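Local coordinates for protein branched-chain amino acid aminotransferase (Thermoproteus uzoniensis, PDB 5CE8) that probably transfers the amino group of leucine, isoleucine or valine to 2-oxoglutarate, using pyridoxal 5'-phosphate as cofactor, in branched-chain amino acid biosynthesis, at residues Ile186-Asn189 with Lys193-Glu196; Arg150-Ser155 with Tyr167-Met172; Ile46-Asn51 with Leu55-Leu60; Asn201-Arg206 with Glu226-Ile231. One frame throughout, in Å; residues are numbered along the deposited sequence.

Contact 1 of 4, residues Ile186-Asn189 with Lys193-Glu196; sequences IMLN and KVVE. With PLP (pyridoxal-5'-phosphate), chain D.
The carbonyl oxygen Met187 O takes two backbone N-H groups from the facing strand: Val195 N at 2.8 Å, an almost straight bond (171°) lying in the carbonyl plane, and, more weakly, Glu196 N at 3.5 Å. Two consecutive residues thus face one, which makes a classic beta bulge. Beyond it Met187 N reaches Glu196 O at 2.9 Å. On the turn side of the hairpin Asn189 and Lys193 lock together twice: Asn189 N donates to Lys193 O at 2.7 Å, and the amide oxygen Asn189 OD1 receives Lys193 N, also at 2.7 Å. That second bond depends on the torsion of Asn189, whose CG sits between its own N and carbonyl carbon (chi1 72°), folding the amide back towards Lys193. ND2 of the same amide goes to Asp217 O. Val194 divides its methyls, CG1 touching Ile186 CG2 at 3.6 Å and CG2 touching Leu188 CD2. Glu196 is bent at chi2, and its carboxylate ends beside the cofactor, with OE1 2.5 Å from PLP N1, while OE2 accepts the N-H of Leu220. The bulge and its bonds place the backbone from which this carboxylate reaches the pyridine nitrogen. As in related PLP enzymes, a carboxylate here probably keeps that nitrogen protonated, so that the ring can draw electrons from the substrate.

Contact 2 of 4, residues Arg150-Ser155 with Tyr167-Met172; sequences RRVHTS and YLNSIM. With PLP (pyridoxal-5'-phosphate), chain D.
At the cofactor site, the first turn of helix 167-179 is tied to the loop that follows strand 142-146, and Asn169 is the tie. Its ND2 donates to Arg150 O at 2.8 Å, nearly straight (168°) and close to the amide plane. Its OD1 accepts Val152 N at 3.1 Å, a more bent bond whose donor stands well above the carbonyl plane. With CG anti to the backbone N (chi1 174°), the amide projects from the helix so that it spans both loop peptides. ND2 also bonds Met156 O of a neighbouring subunit, so the same group works across the subunit interface. Two waters at the edge of the Arg151 guanidinium complete the join. One takes Arg151 NH1 at 2.6 Å and donates to Asn169 OD1 at 2.9 Å and to Ser170 OG; the other accepts from Arg151 NH2 at 2.8 Å and bonds Tyr167 OH at 2.9 Å. One guanidinium face covers the cofactor methyl, Arg151 NH1 lying 3.8 Å from PLP C2A, while NE is held by Gly218 O. Tyr167 brings its hydroxyl to PLP O3, though the modelled separation there is doubtfully short. Having a donor role at one end and an acceptor role at the other fixes the flip of the Asn169 amide. The positive guanidinium, linked by water to Tyr167, would probably help stabilise negative charge around PLP O3.

Contact 3 of 4, residues Ile46-Asn51 with Leu55-Leu60; sequences IRAYWN and LYVFRL
Leu55 turns its CG anti to the backbone N (chi1 -176°), carrying CD1 across to the facing strand, where it covers the Tyr49-Trp50 peptide and meets Ala48 CB at 3.6 Å. Its CB lies in the plane of the Trp50 indole, at the ring edge, 3.8 Å from Trp50 CE3. Asn51 is built differently: its CG is tucked between N and the carbonyl carbon (chi1 64°), which brings ND2 to the edge of the Tyr56 ring, 3.2 Å from Tyr56 CE2, with amide and ring planes 64° apart. That ND2 is also bonded to Leu293 O, and OD1 holds the N-H groups of Glu53 and Asn54 in the turn. The two strands form a beta hairpin of the seven-stranded antiparallel sheet. Tyr49 and Tyr56 are its hydrogen-bonded pair, with Tyr49 N to Tyr56 O at 2.8 Å and Tyr56 N to Tyr49 O at 2.9 Å. Ala48, Trp50, Leu55 and Val57 share one face of the sheet; the two tyrosines project from the other, Tyr49 reaching Glu263 with its hydroxyl. Towards Arg47 and Phe58 the strands spread: Phe58 N still reaches Arg47 O directly, but a water bridges the return, accepting from Arg47 N at 2.8 Å and donating to Phe58 O at 2.7 Å. Next to it Ile46 CG2 presses tightly on Val57 CG1, 3.4 Å away. The other branch of Ile46 extends to Leu60 CD1, and the Ile46 side chain also comes close to His63, a cofactor-binding residue.

Contact 4 of 4, residues Asn201-Arg206 with Glu226-Ile231; sequences NIFIVR and ETVISI. With PLP (pyridoxal-5'-phosphate), chain D.
One methyl carries most of the join between strand and helix: Val228 CG1 sits over one face of the Phe203 ring, 3.7 Å from its centroid and 28° off the ring normal, a CH-pi contact. No hydrogen bond crosses here, and the backbones stay far apart, the nearest CA atoms, those of Phe203 and Val228, being 9.4 Å from each other. The two side chains point at each other and bridge that distance. Val228 places CG1 anti to its backbone N (chi1 164°), reaching for the outer rim of the ring, so that CG1 is 3.3 Å from Phe203 CZ and 3.4 Å from Phe203 CE2. Ile229 adds a looser touch at the ring edge, its CG1 4.4 Å from Phe203 CZ. The join is therefore purely apolar. Both elements also serve the cofactor: Asn201, at the start of the strand, lies beside its ring, with Asn201 N 3.8 Å from PLP C6, and the first residues of the helix, Ile223 and Thr224, give their backbone N atoms to PLP. Phe203 further meets the parallel ring of Phe256 on strand 254-259 and touches Leu210 and Thr212 of strand 209-212. Val228 packs between this sheet and helix 279-292, against Val258 and Ile284, while Thr227 and Ile231 meet Tyr288 and Ile291 of that same helix.

Overall arrangement
Along the chain the order is contact 3, contact 2, contact 1, contact 4. Contacts 1 and 2, with centres 10 Å apart, meet through Leu188 O and Arg151 N. Contact 4, its centre about 15 Å from that of contact 1, shares its mixed sheet, strand 201-206 following strand 194-197. Contact 3 belongs to the separate antiparallel sheet and lies about 29 Å, centre to centre, from contacts 1 and 2, across the chain's middle; it meets contact 4 through the salt bridge between Arg59 and Glu226. Contacts 1, 2 and 4 all touch PLP, and the side chain of Ile46 in contact 3 comes within about 8 Å of it, so the cofactor lies between parts of both sheets.

Contact 1 of 4, residues Ile186-Asn189 with Lys193-Glu196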
# COMPACT_ATOMS: atom_id res chain seq x y z
N ILE A 186 -5.51 17.73 10.49
CA ILE A 186 -6.21 16.43 10.38
C ILE A 186 -5.27 15.52 9.67
O ILE A 186 -4.76 15.89 8.66
CB ILE A 186 -7.60 16.51 9.60
CG1 ILE A 186 -8.71 17.00 10.56
CG2 ILE A 186 -8.12 15.13 9.18
CD1 ILE A 186 -9.69 17.84 9.89
N MET A 187 -5.18 14.25 10.09
CA MET A 187 -4.29 13.33 9.52
C MET A 187 -5.07 12.14 8.97
O MET A 187 -5.97 11.58 9.68
CB MET A 187 -3.31 12.76 10.60
CG MET A 187 -2.11 13.67 10.87
SD MET A 187 -0.81 12.85 11.87
CE MET A 187 -1.67 13.14 13.29
N LEU A 188 -4.76 11.81 7.73
CA LEU A 188 -5.21 10.59 7.07
C LEU A 188 -4.34 9.43 7.53
O LEU A 188 -3.16 9.61 7.80
CB LEU A 188 -5.11 10.72 5.60
CG LEU A 188 -5.87 11.85 4.95
CD1 LEU A 188 -5.98 11.75 3.42
CD2 LEU A 188 -7.30 11.91 5.53
N ASN A 189 -4.89 8.23 7.64
CA ASN A 189 -4.08 7.01 7.82
C ASN A 189 -3.40 6.50 6.47
O ASN A 189 -3.55 7.15 5.41
CB ASN A 189 -4.86 5.93 8.54
CG ASN A 189 -5.96 5.28 7.68
OD1 ASN A 189 -6.24 5.73 6.53
ND2 ASN A 189 -6.72 4.40 8.31
N LYS A 193 -7.83 7.23 4.93
CA LYS A 193 -9.04 7.53 5.67
C LYS A 193 -8.64 8.50 6.76
O LYS A 193 -7.56 8.32 7.33
CB LYS A 193 -9.62 6.36 6.40
CG LYS A 193 -9.90 5.11 5.62
CD LYS A 193 -10.77 5.33 4.37
CE LYS A 193 -10.89 3.97 3.65
NZ LYS A 193 -9.60 3.67 2.95
N VAL A 194 -9.53 9.47 7.04
CA VAL A 194 -9.33 10.46 8.17
C VAL A 194 -9.23 9.69 9.50
O VAL A 194 -10.08 8.85 9.85
CB VAL A 194 -10.53 11.45 8.22
CG1 VAL A 194 -10.50 12.42 9.44
CG2 VAL A 194 -10.58 12.29 6.98
N VAL A 195 -8.23 9.97 10.31
CA VAL A 195 -8.22 9.33 11.61
C VAL A 195 -8.15 10.23 12.86
O VAL A 195 -8.80 9.93 13.85
CB VAL A 195 -7.22 8.19 11.70
CG1 VAL A 195 -7.74 7.00 10.94
CG2 VAL A 195 -5.85 8.58 11.18
N GLU A 196 -7.36 11.25 12.83
CA GLU A 196 -6.92 11.95 14.09
C GLU A 196 -6.69 13.42 13.80
O GLU A 196 -6.41 13.77 12.66
CB GLU A 196 -5.66 11.33 14.54
CG GLU A 196 -5.70 10.01 15.28
CD GLU A 196 -6.04 10.13 16.72
OE1 GLU A 196 -6.00 11.22 17.27
OE2 GLU A 196 -6.34 9.12 17.33
N1 PLP D . -5.64 11.27 19.77
C2 PLP D . -4.36 11.03 20.05
C2A PLP D . -3.37 10.77 18.95
C3 PLP D . -3.85 11.13 21.41
O3 PLP D . -2.49 10.98 21.66
C4 PLP D . -4.83 11.44 22.49
C4A PLP D . -4.43 11.54 23.95
C5 PLP D . -6.24 11.64 22.06
C6 PLP D . -6.54 11.53 20.67
C5A PLP D . -7.37 12.02 22.97
O4P PLP D . -7.52 11.13 24.02
P PLP D . -8.25 11.62 25.33
O1P PLP D . -7.50 12.87 25.92
O2P PLP D . -9.67 11.78 24.98
O3P PLP D . -8.08 10.57 26.38

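Contact 2 of 4, residues Arg150-Ser155 with Tyr167-Met172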
# COMPACT_ATOMS: atom_id res chain seq x y z
N ARG A 150 1.03 11.44 6.99
CA ARG A 150 0.08 10.45 7.39
C ARG A 150 0.32 10.00 8.82
O ARG A 150 1.46 10.02 9.26
CB ARG A 150 0.17 9.24 6.47
CG ARG A 150 -0.02 9.56 5.00
CD ARG A 150 -1.46 10.07 4.74
NE ARG A 150 -1.85 10.18 3.32
CZ ARG A 150 -2.03 11.32 2.61
NH1 ARG A 150 -1.82 12.54 3.12
NH2 ARG A 150 -2.45 11.24 1.33
N ARG A 151 -0.75 9.61 9.51
CA ARG A 151 -0.64 8.96 10.81
C ARG A 151 0.27 7.73 10.79
O ARG A 151 0.18 6.87 9.92
CB ARG A 151 -2.04 8.57 11.32
CG ARG A 151 -2.18 7.95 12.68
CD ARG A 151 -2.05 8.84 13.95
NE ARG A 151 -2.58 8.04 15.06
CZ ARG A 151 -2.10 7.95 16.32
NH1 ARG A 151 -1.12 8.71 16.75
NH2 ARG A 151 -2.67 7.10 17.19
N VAL A 152 1.09 7.59 11.80
CA VAL A 152 2.06 6.53 11.79
C VAL A 152 1.17 5.23 11.86
O VAL A 152 0.11 5.24 12.52
CB VAL A 152 3.17 6.69 12.89
CG1 VAL A 152 2.70 6.72 14.27
CG2 VAL A 152 4.15 5.55 12.81
N HIS A 153 1.59 4.17 11.19
CA HIS A 153 0.79 2.98 10.94
C HIS A 153 1.05 1.89 12.00
O HIS A 153 2.17 1.77 12.52
CB HIS A 153 1.11 2.47 9.54
CG HIS A 153 0.10 1.47 9.02
ND1 HIS A 153 0.32 0.11 9.05
CD2 HIS A 153 -1.14 1.64 8.50
CE1 HIS A 153 -0.74 -0.51 8.59
NE2 HIS A 153 -1.64 0.41 8.22
N THR A 154 0.01 1.12 12.34
CA THR A 154 0.13 -0.01 13.33
C THR A 154 1.26 -1.05 13.04
O THR A 154 1.85 -1.62 14.00
CB THR A 154 -1.29 -0.72 13.52
OG1 THR A 154 -1.27 -1.80 14.47
CG2 THR A 154 -1.76 -1.37 12.14
N SER A 155 1.50 -1.33 11.74
CA SER A 155 2.59 -2.20 11.23
C SER A 155 3.99 -1.72 11.60
O SER A 155 4.95 -2.48 11.49
CB SER A 155 2.57 -2.31 9.68
OG SER A 155 2.99 -1.10 9.06
N TYR A 167 4.68 10.57 18.95
CA TYR A 167 4.23 12.01 18.80
C TYR A 167 5.14 12.97 17.92
O TYR A 167 4.78 14.14 17.66
CB TYR A 167 3.76 12.57 20.18
CG TYR A 167 2.52 11.88 20.55
CD1 TYR A 167 2.59 10.61 20.99
CD2 TYR A 167 1.26 12.43 20.33
CE1 TYR A 167 1.50 9.84 21.11
CE2 TYR A 167 0.10 11.66 20.59
CZ TYR A 167 0.27 10.34 20.97
OH TYR A 167 -0.73 9.44 21.28
N LEU A 168 6.29 12.49 17.46
CA LEU A 168 7.05 13.15 16.45
C LEU A 168 6.23 13.35 15.14
O LEU A 168 6.16 14.47 14.52
CB LEU A 168 8.40 12.42 16.22
CG LEU A 168 9.22 12.94 14.97
CD1 LEU A 168 9.70 14.33 15.32
CD2 LEU A 168 10.49 12.24 14.57
N ASN A 169 5.50 12.31 14.81
CA ASN A 169 4.46 12.35 13.72
C ASN A 169 3.35 13.40 13.96
O ASN A 169 3.01 14.25 13.03
CB ASN A 169 3.94 10.90 13.59
CG ASN A 169 2.76 10.75 12.61
OD1 ASN A 169 1.62 10.44 13.00
ND2 ASN A 169 3.08 10.81 11.38
N SER A 170 2.81 13.40 15.22
CA SER A 170 1.84 14.39 15.65
C SER A 170 2.43 15.81 15.62
O SER A 170 1.73 16.73 15.20
CB SER A 170 1.21 14.10 17.03
OG SER A 170 0.36 12.97 16.94
N ILE A 171 3.71 16.01 16.03
CA ILE A 171 4.32 17.30 15.94
C ILE A 171 4.49 17.73 14.47
O ILE A 171 4.17 18.85 14.09
CB ILE A 171 5.67 17.35 16.63
CG1 ILE A 171 5.49 17.31 18.13
CG2 ILE A 171 6.42 18.60 16.25
CD1 ILE A 171 6.72 17.11 18.89
N MET A 172 5.00 16.84 13.65
CA MET A 172 5.05 17.12 12.20
C MET A 172 3.71 17.66 11.73
O MET A 172 3.63 18.74 11.13
CB MET A 172 5.39 15.87 11.34
CG MET A 172 6.73 15.25 11.47
SD MET A 172 8.17 16.26 11.20
CE MET A 172 8.36 17.00 12.83
N1 PLP D . -5.64 11.27 19.77
C2 PLP D . -4.36 11.03 20.05
C2A PLP D . -3.37 10.77 18.95
C3 PLP D . -3.85 11.13 21.41
O3 PLP D . -2.49 10.98 21.66
C4 PLP D . -4.83 11.44 22.49
C4A PLP D . -4.43 11.54 23.95
C5 PLP D . -6.24 11.64 22.06
C6 PLP D . -6.54 11.53 20.67
C5A PLP D . -7.37 12.02 22.97
O4P PLP D . -7.52 11.13 24.02
P PLP D . -8.25 11.62 25.33
O1P PLP D . -7.50 12.87 25.92
O2P PLP D . -9.67 11.78 24.98
O3P PLP D . -8.08 10.57 26.38
O HOH W 1 -0.94 7.26 19.39
O HOH W 2 0.29 10.59 15.53

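Contact 3 of 4, residues Ile46-Asn51 with Leu55-Leu60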
# COMPACT_ATOMS: atom_id res chain seq x y z
N ILE A 46 -4.82 14.31 31.79
CA ILE A 46 -6.00 14.22 32.65
C ILE A 46 -6.34 15.61 33.06
O ILE A 46 -5.45 16.36 33.44
CB ILE A 46 -5.78 13.40 33.89
CG1 ILE A 46 -5.20 12.01 33.52
CG2 ILE A 46 -7.10 13.31 34.68
CD1 ILE A 46 -4.72 11.13 34.72
N ARG A 47 -7.63 15.94 33.01
CA ARG A 47 -8.06 17.23 33.56
C ARG A 47 -8.76 17.17 34.89
O ARG A 47 -9.39 16.18 35.23
CB ARG A 47 -8.95 17.97 32.56
CG ARG A 47 -8.16 18.69 31.49
CD ARG A 47 -9.06 19.24 30.41
NE ARG A 47 -9.30 20.57 30.79
CZ ARG A 47 -9.11 21.65 30.08
NH1 ARG A 47 -8.81 21.64 28.78
NH2 ARG A 47 -9.32 22.79 30.74
N ALA A 48 -8.66 18.28 35.62
CA ALA A 48 -9.41 18.47 36.82
C ALA A 48 -10.08 19.73 36.62
O ALA A 48 -9.48 20.67 36.12
CB ALA A 48 -8.50 18.57 38.02
N TYR A 49 -11.33 19.78 37.04
CA TYR A 49 -12.11 20.98 36.91
C TYR A 49 -12.72 21.47 38.28
O TYR A 49 -13.28 20.72 39.07
CB TYR A 49 -13.27 20.70 36.02
CG TYR A 49 -12.99 20.40 34.57
CD1 TYR A 49 -13.03 21.42 33.63
CD2 TYR A 49 -12.83 19.10 34.13
CE1 TYR A 49 -12.86 21.17 32.28
CE2 TYR A 49 -12.68 18.84 32.75
CZ TYR A 49 -12.70 19.87 31.85
OH TYR A 49 -12.58 19.64 30.50
N TRP A 50 -12.62 22.77 38.48
CA TRP A 50 -13.10 23.49 39.63
C TRP A 50 -14.51 23.90 39.28
O TRP A 50 -14.69 24.59 38.33
CB TRP A 50 -12.31 24.78 39.79
CG TRP A 50 -12.65 25.55 41.04
CD1 TRP A 50 -13.11 26.86 41.11
CD2 TRP A 50 -12.55 25.09 42.37
NE1 TRP A 50 -13.28 27.22 42.44
CE2 TRP A 50 -12.94 26.15 43.23
CE3 TRP A 50 -12.14 23.90 42.93
CZ2 TRP A 50 -12.96 26.02 44.60
CZ3 TRP A 50 -12.13 23.77 44.33
CH2 TRP A 50 -12.54 24.84 45.15
N ASN A 51 -15.48 23.52 40.08
CA ASN A 51 -16.84 23.93 39.84
C ASN A 51 -17.27 25.03 40.83
O ASN A 51 -18.42 25.37 40.85
CB ASN A 51 -17.77 22.73 39.96
CG ASN A 51 -17.79 22.15 41.34
OD1 ASN A 51 -17.29 22.74 42.30
ND2 ASN A 51 -18.36 21.01 41.47
N LEU A 55 -12.73 20.48 43.40
CA LEU A 55 -11.92 20.21 42.20
C LEU A 55 -12.09 18.74 41.93
O LEU A 55 -11.72 17.95 42.81
CB LEU A 55 -10.45 20.53 42.48
CG LEU A 55 -9.48 20.40 41.28
CD1 LEU A 55 -9.99 21.13 40.04
CD2 LEU A 55 -8.10 20.92 41.62
N TYR A 56 -12.69 18.41 40.77
CA TYR A 56 -12.96 17.00 40.33
C TYR A 56 -12.03 16.59 39.18
O TYR A 56 -11.93 17.25 38.13
CB TYR A 56 -14.45 16.78 39.94
CG TYR A 56 -15.35 16.97 41.18
CD1 TYR A 56 -15.43 16.01 42.14
CD2 TYR A 56 -16.03 18.16 41.39
CE1 TYR A 56 -16.22 16.16 43.27
CE2 TYR A 56 -16.83 18.35 42.54
CZ TYR A 56 -16.87 17.35 43.50
OH TYR A 56 -17.60 17.48 44.65
N VAL A 57 -11.31 15.50 39.42
CA VAL A 57 -10.46 14.93 38.40
C VAL A 57 -11.33 14.00 37.52
O VAL A 57 -12.11 13.21 38.05
CB VAL A 57 -9.33 14.08 38.96
CG1 VAL A 57 -8.34 13.81 37.85
CG2 VAL A 57 -8.58 14.67 40.17
N PHE A 58 -11.28 14.20 36.21
CA PHE A 58 -12.25 13.58 35.32
C PHE A 58 -11.66 12.33 34.83
O PHE A 58 -10.56 12.36 34.21
CB PHE A 58 -12.61 14.42 34.15
CG PHE A 58 -13.71 13.81 33.32
CD1 PHE A 58 -15.03 13.65 33.86
CD2 PHE A 58 -13.46 13.38 32.06
CE1 PHE A 58 -16.01 13.01 33.13
CE2 PHE A 58 -14.45 12.84 31.28
CZ PHE A 58 -15.75 12.68 31.80
N ARG A 59 -12.37 11.23 35.09
CA ARG A 59 -12.05 9.82 34.74
C ARG A 59 -10.64 9.38 35.05
O ARG A 59 -9.90 8.77 34.21
CB ARG A 59 -12.51 9.40 33.35
CG ARG A 59 -13.96 9.70 33.13
CD ARG A 59 -14.43 9.35 31.69
NE ARG A 59 -14.37 7.92 31.48
CZ ARG A 59 -15.06 7.25 30.55
NH1 ARG A 59 -15.87 7.83 29.68
NH2 ARG A 59 -15.02 5.95 30.54
N LEU A 60 -10.27 9.65 36.30
CA LEU A 60 -8.87 9.36 36.72
C LEU A 60 -8.41 7.97 36.54
O LEU A 60 -7.38 7.70 35.90
CB LEU A 60 -8.73 9.73 38.17
CG LEU A 60 -7.39 9.63 38.88
CD1 LEU A 60 -6.30 10.26 38.03
CD2 LEU A 60 -7.53 10.22 40.30
O HOH W 3 -9.53 14.00 32.31

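Contact 4 of 4, residues Asn201-Arg206 with Glu226-Ile231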
# COMPACT_ATOMS: atom_id res chain seq x y z
N ASN A 201 -9.37 13.18 18.84
CA ASN A 201 -10.20 12.29 17.98
C ASN A 201 -11.13 13.21 17.24
O ASN A 201 -11.28 14.41 17.59
CB ASN A 201 -10.97 11.24 18.72
CG ASN A 201 -10.06 10.19 19.40
OD1 ASN A 201 -10.06 10.10 20.57
ND2 ASN A 201 -9.27 9.47 18.64
N ILE A 202 -11.68 12.69 16.17
CA ILE A 202 -12.52 13.48 15.23
C ILE A 202 -13.90 12.82 15.11
O ILE A 202 -14.01 11.57 15.07
CB ILE A 202 -11.96 13.47 13.79
CG1 ILE A 202 -10.51 13.86 13.80
CG2 ILE A 202 -12.70 14.44 12.84
CD1 ILE A 202 -9.84 13.90 12.43
N PHE A 203 -14.94 13.67 15.04
CA PHE A 203 -16.31 13.26 14.80
C PHE A 203 -16.93 14.08 13.66
O PHE A 203 -16.77 15.30 13.57
CB PHE A 203 -17.18 13.46 16.09
CG PHE A 203 -17.03 12.41 17.12
CD1 PHE A 203 -16.02 12.51 18.06
CD2 PHE A 203 -18.01 11.46 17.32
CE1 PHE A 203 -15.85 11.59 19.06
CE2 PHE A 203 -17.84 10.52 18.37
CZ PHE A 203 -16.76 10.59 19.22
N ILE A 204 -17.71 13.45 12.78
CA ILE A 204 -18.52 14.29 11.92
C ILE A 204 -20.00 14.07 12.18
O ILE A 204 -20.35 13.07 12.68
CB ILE A 204 -18.15 14.08 10.43
CG1 ILE A 204 -18.50 12.66 10.00
CG2 ILE A 204 -16.68 14.47 10.22
CD1 ILE A 204 -18.37 12.47 8.50
N VAL A 205 -20.86 14.95 11.69
CA VAL A 205 -22.29 14.66 11.61
C VAL A 205 -22.67 14.67 10.14
O VAL A 205 -22.36 15.52 9.41
CB VAL A 205 -23.19 15.53 12.41
CG1 VAL A 205 -24.59 15.03 12.42
CG2 VAL A 205 -22.77 15.59 13.86
N ARG A 206 -23.34 13.64 9.72
CA ARG A 206 -23.63 13.51 8.31
C ARG A 206 -25.02 12.98 8.33
O ARG A 206 -25.25 11.83 8.68
CB ARG A 206 -22.67 12.55 7.68
CG ARG A 206 -22.95 12.19 6.23
CD ARG A 206 -21.85 11.29 5.70
NE ARG A 206 -22.09 11.06 4.28
CZ ARG A 206 -23.02 10.24 3.83
NH1 ARG A 206 -23.78 9.56 4.68
NH2 ARG A 206 -23.20 10.09 2.52
N GLU A 226 -14.75 8.16 24.15
CA GLU A 226 -15.58 7.24 24.80
C GLU A 226 -16.71 7.98 25.52
O GLU A 226 -17.92 7.61 25.40
CB GLU A 226 -14.78 6.39 25.78
CG GLU A 226 -15.52 5.16 26.32
CD GLU A 226 -14.73 4.41 27.36
OE1 GLU A 226 -13.54 4.01 27.09
OE2 GLU A 226 -15.28 4.19 28.44
N THR A 227 -16.39 9.04 26.23
CA THR A 227 -17.48 9.87 26.83
C THR A 227 -18.53 10.32 25.81
O THR A 227 -19.77 10.24 26.08
CB THR A 227 -16.83 11.05 27.62
OG1 THR A 227 -15.89 10.45 28.54
CG2 THR A 227 -17.78 11.83 28.30
N VAL A 228 -18.06 10.90 24.71
CA VAL A 228 -18.93 11.36 23.63
C VAL A 228 -19.85 10.19 23.17
O VAL A 228 -21.09 10.40 22.92
CB VAL A 228 -18.14 11.95 22.49
CG1 VAL A 228 -18.95 12.10 21.19
CG2 VAL A 228 -17.60 13.37 22.89
N ILE A 229 -19.29 8.98 23.11
CA ILE A 229 -20.08 7.86 22.63
C ILE A 229 -21.20 7.61 23.71
O ILE A 229 -22.33 7.49 23.35
CB ILE A 229 -19.20 6.64 22.23
CG1 ILE A 229 -18.51 6.90 20.93
CG2 ILE A 229 -20.01 5.37 22.19
CD1 ILE A 229 -17.27 6.04 20.68
N SER A 230 -20.89 7.61 25.01
CA SER A 230 -21.93 7.49 26.08
C SER A 230 -22.95 8.60 26.02
O SER A 230 -24.17 8.40 26.18
CB SER A 230 -21.21 7.56 27.40
OG SER A 230 -20.36 6.40 27.49
N ILE A 231 -22.46 9.82 25.80
CA ILE A 231 -23.40 10.97 25.74
C ILE A 231 -24.32 10.74 24.55
O ILE A 231 -25.54 10.92 24.67
CB ILE A 231 -22.63 12.29 25.56
CG1 ILE A 231 -22.01 12.73 26.92
CG2 ILE A 231 -23.51 13.38 25.03
CD1 ILE A 231 -20.90 13.73 26.68
N1 PLP D . -5.64 11.27 19.77
C2 PLP D . -4.36 11.03 20.05
C2A PLP D . -3.37 10.77 18.95
C3 PLP D . -3.85 11.13 21.41
O3 PLP D . -2.49 10.98 21.66
C4 PLP D . -4.83 11.44 22.49
C4A PLP D . -4.43 11.54 23.95
C5 PLP D . -6.24 11.64 22.06
C6 PLP D . -6.54 11.53 20.67
C5A PLP D . -7.37 12.02 22.97
O4P PLP D . -7.52 11.13 24.02
P PLP D . -8.25 11.62 25.33
O1P PLP D . -7.50 12.87 25.92
O2P PLP D . -9.67 11.78 24.98
O3P PLP D . -8.08 10.57 26.38